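Local coordinates for tryptase inhibitor (PDB 2UUY), which probably inhibits serine endopeptidases such as tryptase, this fragment being its disulfide-bonded Kunitz-type domain, at residues Arg21-Gly26 / Lys30-Cys35; Gly38-Met43 / Ala47-Ala52. All blocks are in the same frame, centred on the assembly; numbering follows the deposited sequence. Where two conformers were deposited one is given.

Overall arrangement
Contact 1 and contact 2 follow each other along the chain, the first closing before the second opens, and their centres lie about 9 Å apart. Contact 1 pairs strands 19-25 and 28-34 of the antiparallel hairpin near the middle of the domain. Contact 2, at the surface, brackets helix 43-47 with the loop before it and the C-terminal tail after it. The two meet directly: a disulfide joins Cys24 SG to Cys50 SG at 2.0 Å, and Tyr22 N probably donates a hydrogen bond to Tyr40 O. A second disulfide, Cys29-Cys46, ties the hairpin to the helix, so that covalent links hold together a domain with little regular secondary structure.

Contact 1 of 2, residues Arg21-Gly26 / Lys30-Cys35; sequences RYYCMG and KVYEGC
The central antiparallel hairpin brings Arg21 and Tyr23 opposite Tyr32 and Lys30 in two hydrogen-bonded pairs. Arg21 N donates to Tyr32 O at 2.9 Å, and Arg21 O accepts from Tyr32 N at 2.8 Å. In the second pair Tyr23 N reaches Lys30 O at 3.0 Å and Lys30 N returns to Tyr23 O at 2.9 Å. Between them Tyr22 and Val31 form a non-hydrogen-bonded pair, where the side chains run alongside each other and, in one of the two conformers of Val31, Tyr22 CE1 meets Val31 CG2 at 3.5 Å. Such a twisted two-stranded hairpin is characteristic of Kunitz-type domains, consistent with the family of this protein, and here the axes of segments 21-25 and 30-34 make an angle of 133° between their N-to-C directions. The other face carries Tyr23 and Tyr32, whose rings cross with their planes at 84° and touch through Tyr23 CD2 and Tyr32 CD2, 3.7 Å apart. In one of its two conformers Met25 bends back at chi2 (-51°), which lays SD obliquely beside the Tyr32 ring, 3.9 Å from Tyr32 CE2, in a Met-aromatic contact. The buried Tyr32 also hydrogen-bonds through OH to Glu9, while Arg21 turns away from the partner strand to bond through NE to Gly38 O. With an alanine here in place of Tyr32, the ring that Tyr23 and Met25 rest on is gone, which would probably open a gap and leave Glu9 without this hydroxyl.

Contact 2 of 2, residues Gly38-Met43 / Ala47-Ala52; sequences GGYSRM and ARNCPA. Unlike the reference sequence in segment 47-52: Ala52 (reference Gly).
The Tyr40 ring, in one of its two conformers, and the Asn49 side-chain amide have nearly parallel planes, only 6° apart, yet they are displaced and meet obliquely at the phenol end. Asn49 ND2 lies 3.6 Å from Tyr40 CZ and 3.2 Å from Tyr40 OH, at an angle too poor for a hydrogen bond. Instead ND2 is bonded to Glu45 O, which probably holds the amide in this rotation. Asn49 ND2 also sits over the centre of one face of the neighbouring Arg48 guanidinium, whose NH2 makes a salt bridge to Glu45. Asn49 CG stands anti to its carbonyl carbon (chi1 -76°), which brings it to 3.3 Å from Tyr40 OH. The backbones meet through helix 43-47 itself: its i to i+4 hydrogen bond runs from Ala47 N to Met43 O at 2.8 Å, with an angle of 157° at the hydrogen. Arg42 occupies the N-cap position just before helix 43-47. At the other end a type I beta turn runs from Ala47 to Cys50, in which Cys50 N bonds to Ala47 O. A short C-terminal helix and the tail after it, disulfide-linked through Cys46 and Cys50 to a two-stranded hairpin, is the arrangement expected of Kunitz-type inhibitor domains.

Contact 1 of 2, residues Arg21-Gly26 / Lys30-Cys35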
loop_
_atom_site.group_PDB
_atom_site.type_symbol
_atom_site.label_atom_id
_atom_site.label_comp_id
_atom_site.label_asym_id
_atom_site.label_seq_id
_atom_site.Cartn_x
_atom_site.Cartn_y
_atom_site.Cartn_z
ATOM N N ARG B 21 15.286 -0.364 4.224
ATOM C CA ARG B 21 16.023 0.065 5.425
ATOM C C ARG B 21 17.254 -0.787 5.592
ATOM O O ARG B 21 17.283 -1.942 5.212
ATOM C CB ARG B 21 15.165 -0.105 6.677
ATOM C CG ARG B 21 13.810 0.517 6.606
ATOM C CD ARG B 21 13.857 1.985 6.465
ATOM N NE ARG B 21 14.433 2.612 7.642
ATOM C CZ ARG B 21 14.569 3.909 7.796
ATOM N NH1 ARG B 21 14.225 4.723 6.822
ATOM N NH2 ARG B 21 15.078 4.391 8.924
ATOM N N TYR B 22 18.282 -0.220 6.213
ATOM C CA TYR B 22 19.520 -0.931 6.482
ATOM C C TYR B 22 19.662 -1.092 7.980
ATOM O O TYR B 22 19.595 -0.123 8.710
ATOM C CB TYR B 22 20.705 -0.149 5.887
ATOM C CG TYR B 22 20.578 0.040 4.393
ATOM C CD1 TYR B 22 20.987 -0.944 3.525
ATOM C CD2 TYR B 22 19.992 1.176 3.869
ATOM C CE1 TYR B 22 20.839 -0.794 2.151
ATOM C CE2 TYR B 22 19.879 1.338 2.519
ATOM C CZ TYR B 22 20.277 0.328 1.670
ATOM O OH TYR B 22 20.089 0.510 0.294
ATOM N N TYR B 23 19.824 -2.338 8.425
ATOM C CA TYR B 23 19.951 -2.654 9.843
ATOM C C TYR B 23 21.269 -3.362 10.091
ATOM O O TYR B 23 21.698 -4.223 9.328
ATOM C CB TYR B 23 18.831 -3.596 10.280
ATOM C CG TYR B 23 17.461 -3.021 10.480
ATOM C CD1 TYR B 23 16.991 -2.796 11.747
ATOM C CD2 TYR B 23 16.598 -2.821 9.410
ATOM C CE1 TYR B 23 15.712 -2.362 11.970
ATOM C CE2 TYR B 23 15.299 -2.394 9.624
ATOM C CZ TYR B 23 14.869 -2.158 10.887
ATOM O OH TYR B 23 13.558 -1.767 11.074
ATOM N N CYS B 24 21.880 -3.021 11.202
ATOM C CA CYS B 24 23.076 -3.702 11.641
ATOM C C CYS B 24 22.751 -5.054 12.235
ATOM O O CYS B 24 22.033 -5.131 13.259
ATOM C CB CYS B 24 23.754 -2.842 12.704
ATOM S SG CYS B 24 25.262 -3.585 13.358
ATOM N N MET B 25 23.242 -6.103 11.585
ATOM C CA MET B 25 23.025 -7.480 12.009
ATOM C C MET B 25 24.377 -8.057 12.397
ATOM O O MET B 25 25.082 -8.614 11.575
ATOM C CB MET B 25 22.400 -8.308 10.876
ATOM C CG MET B 25 21.130 -7.736 10.254
ATOM S SD MET B 25 19.810 -7.273 11.398
ATOM C CE MET B 25 19.847 -8.529 12.650
ATOM N N GLY B 26 24.761 -7.885 13.647
ATOM C CA GLY B 26 26.055 -8.369 14.126
ATOM C C GLY B 26 27.175 -7.474 13.623
ATOM O O GLY B 26 27.306 -6.335 14.065
ATOM N N LYS B 30 22.606 -5.062 6.730
ATOM C CA LYS B 30 21.857 -5.794 5.735
ATOM C C LYS B 30 20.606 -5.002 5.376
ATOM O O LYS B 30 20.018 -4.340 6.208
ATOM C CB LYS B 30 21.448 -7.167 6.276
ATOM C CG LYS B 30 20.657 -8.028 5.291
ATOM C CD LYS B 30 20.646 -9.484 5.640
ATOM C CE LYS B 30 19.936 -10.278 4.576
ATOM N NZ LYS B 30 20.709 -10.404 3.301
ATOM N N VAL B 31 20.205 -5.123 4.119
ATOM C CA VAL B 31 19.019 -4.464 3.647
ATOM C C VAL B 31 17.769 -5.274 4.011
ATOM O O VAL B 31 17.743 -6.514 3.917
ATOM C CB VAL B 31 19.136 -4.173 2.137
ATOM C CG1 VAL B 31 18.904 -5.429 1.312
ATOM C CG2 VAL B 31 18.163 -3.073 1.759
ATOM N N TYR B 32 16.749 -4.548 4.433
ATOM C CA TYR B 32 15.432 -5.106 4.736
ATOM C C TYR B 32 14.411 -4.314 3.934
ATOM O O TYR B 32 14.480 -3.095 3.851
ATOM C CB TYR B 32 15.153 -5.037 6.244
ATOM C CG TYR B 32 15.929 -6.105 6.960
ATOM C CD1 TYR B 32 15.396 -7.371 7.131
ATOM C CD2 TYR B 32 17.238 -5.888 7.378
ATOM C CE1 TYR B 32 16.132 -8.380 7.713
ATOM C CE2 TYR B 32 17.977 -6.878 7.956
ATOM C CZ TYR B 32 17.411 -8.104 8.148
ATOM O OH TYR B 32 18.171 -9.100 8.724
ATOM N N GLU B 33 13.490 -5.031 3.305
ATOM C CA GLU B 33 12.458 -4.435 2.451
ATOM C C GLU B 33 11.095 -4.823 2.996
ATOM O O GLU B 33 10.785 -6.032 3.081
ATOM C CB GLU B 33 12.591 -4.969 1.041
ATOM C CG GLU B 33 13.838 -4.566 0.298
ATOM C CD GLU B 33 13.866 -5.303 -1.024
ATOM O OE1 GLU B 33 13.273 -4.791 -1.972
ATOM O OE2 GLU B 33 14.369 -6.448 -1.094
ATOM N N GLY B 34 10.288 -3.841 3.382
ATOM C CA GLY B 34 8.996 -4.136 3.980
ATOM C C GLY B 34 8.594 -3.007 4.887
ATOM O O GLY B 34 8.996 -1.859 4.700
ATOM N N CYS B 35 7.740 -3.320 5.862
ATOM C CA CYS B 35 7.205 -2.299 6.754
ATOM C C CYS B 35 8.124 -2.119 7.934
ATOM O O CYS B 35 7.860 -2.567 9.051
ATOM C CB CYS B 35 5.804 -2.725 7.245
ATOM S SG CYS B 35 5.061 -1.498 8.330
#

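Contact 2 of 2, residues Gly38-Met43 / Ala47-Ala52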
loop_
_atom_site.group_PDB
_atom_site.type_symbol
_atom_site.label_atom_id
_atom_site.label_comp_id
_atom_site.label_asym_id
_atom_site.label_seq_id
_atom_site.Cartn_x
_atom_site.Cartn_y
_atom_site.Cartn_z
ATOM N N GLY B 38 12.677 1.078 11.641
ATOM C CA GLY B 38 13.970 1.154 12.306
ATOM C C GLY B 38 15.116 1.172 11.323
ATOM O O GLY B 38 14.959 1.393 10.118
ATOM N N GLY B 39 16.297 0.898 11.820
ATOM C CA GLY B 39 17.483 0.969 11.006
ATOM C C GLY B 39 17.686 2.348 10.429
ATOM O O GLY B 39 17.239 3.348 10.980
ATOM N N TYR B 40 18.300 2.360 9.256
ATOM C CA TYR B 40 18.721 3.600 8.622
ATOM C C TYR B 40 18.256 3.610 7.177
ATOM O O TYR B 40 18.160 2.570 6.514
ATOM C CB TYR B 40 20.255 3.787 8.707
ATOM C CG TYR B 40 20.808 4.001 10.100
ATOM C CD1 TYR B 40 21.103 5.270 10.569
ATOM C CD2 TYR B 40 21.042 2.923 10.932
ATOM C CE1 TYR B 40 21.616 5.463 11.828
ATOM C CE2 TYR B 40 21.551 3.107 12.218
ATOM C CZ TYR B 40 21.841 4.385 12.656
ATOM O OH TYR B 40 22.365 4.590 13.924
ATOM N N SER B 41 17.963 4.791 6.652
ATOM C CA SER B 41 17.615 4.840 5.220
ATOM C C SER B 41 18.828 4.820 4.337
ATOM O O SER B 41 18.681 4.505 3.160
ATOM C CB SER B 41 16.739 6.023 4.844
ATOM O OG SER B 41 17.377 7.217 5.154
ATOM N N ARG B 42 20.009 5.171 4.863
ATOM C CA ARG B 42 21.235 5.157 4.080
ATOM C C ARG B 42 22.147 4.061 4.618
ATOM O O ARG B 42 22.390 3.969 5.818
ATOM C CB ARG B 42 21.949 6.508 4.143
ATOM C CG ARG B 42 21.447 7.541 3.132
ATOM C CD ARG B 42 20.156 8.242 3.502
ATOM N NE ARG B 42 20.307 8.922 4.793
ATOM C CZ ARG B 42 20.712 10.182 4.976
ATOM N NH1 ARG B 42 20.972 10.984 3.949
ATOM N NH2 ARG B 42 20.837 10.633 6.222
ATOM N N MET B 43 22.667 3.233 3.721
ATOM C CA MET B 43 23.602 2.187 4.071
ATOM C C MET B 43 24.802 2.719 4.841
ATOM O O MET B 43 25.220 2.113 5.840
ATOM C CB MET B 43 24.052 1.449 2.812
ATOM C CG MET B 43 25.113 0.422 3.063
ATOM S SD MET B 43 24.657 -0.902 4.169
ATOM C CE MET B 43 24.142 -2.202 3.076
ATOM N N ALA B 47 26.293 1.595 8.391
ATOM C CA ALA B 47 27.612 0.974 8.478
ATOM C C ALA B 47 28.513 1.628 9.522
ATOM O O ALA B 47 29.207 0.935 10.271
ATOM C CB ALA B 47 28.287 0.981 7.110
ATOM N N ARG B 48 28.438 2.940 9.647
ATOM C CA ARG B 48 29.286 3.601 10.623
ATOM C C ARG B 48 28.796 3.381 12.046
ATOM O O ARG B 48 29.525 3.656 12.994
ATOM C CB ARG B 48 29.456 5.059 10.301
ATOM C CG ARG B 48 28.272 5.912 10.528
ATOM C CD ARG B 48 28.597 7.314 10.032
ATOM N NE ARG B 48 27.516 8.254 10.293
ATOM C CZ ARG B 48 27.373 8.916 11.423
ATOM N NH1 ARG B 48 28.216 8.746 12.437
ATOM N NH2 ARG B 48 26.347 9.739 11.543
ATOM N N ASN B 49 27.590 2.817 12.182
ATOM C CA ASN B 49 26.972 2.463 13.447
ATOM C C ASN B 49 26.893 0.960 13.653
ATOM O O ASN B 49 26.031 0.484 14.397
ATOM C CB ASN B 49 25.565 3.107 13.515
ATOM C CG ASN B 49 25.640 4.592 13.798
ATOM O OD1 ASN B 49 26.042 5.000 14.912
ATOM N ND2 ASN B 49 25.304 5.418 12.815
ATOM N N CYS B 50 27.781 0.187 13.018
ATOM C CA CYS B 50 27.691 -1.269 13.034
ATOM C C CYS B 50 29.105 -1.826 13.148
ATOM O O CYS B 50 29.948 -1.495 12.320
ATOM C CB CYS B 50 27.016 -1.767 11.759
ATOM S SG CYS B 50 26.594 -3.498 11.802
ATOM N N PRO B 51 29.372 -2.697 14.142
ATOM C CA PRO B 51 28.476 -3.223 15.148
ATOM C C PRO B 51 28.002 -2.190 16.112
ATOM O O PRO B 51 28.487 -1.030 16.191
ATOM C CB PRO B 51 29.329 -4.313 15.861
ATOM C CG PRO B 51 30.683 -3.999 15.566
ATOM C CD PRO B 51 30.723 -3.267 14.276
ATOM N N ALA B 52 26.961 -2.602 16.827
ATOM C CA ALA B 52 26.566 -1.906 18.019
ATOM C C ALA B 52 25.800 -2.841 18.961
ATOM O O ALA B 52 25.898 -4.084 18.854
ATOM C CB ALA B 52 25.769 -0.676 17.646
#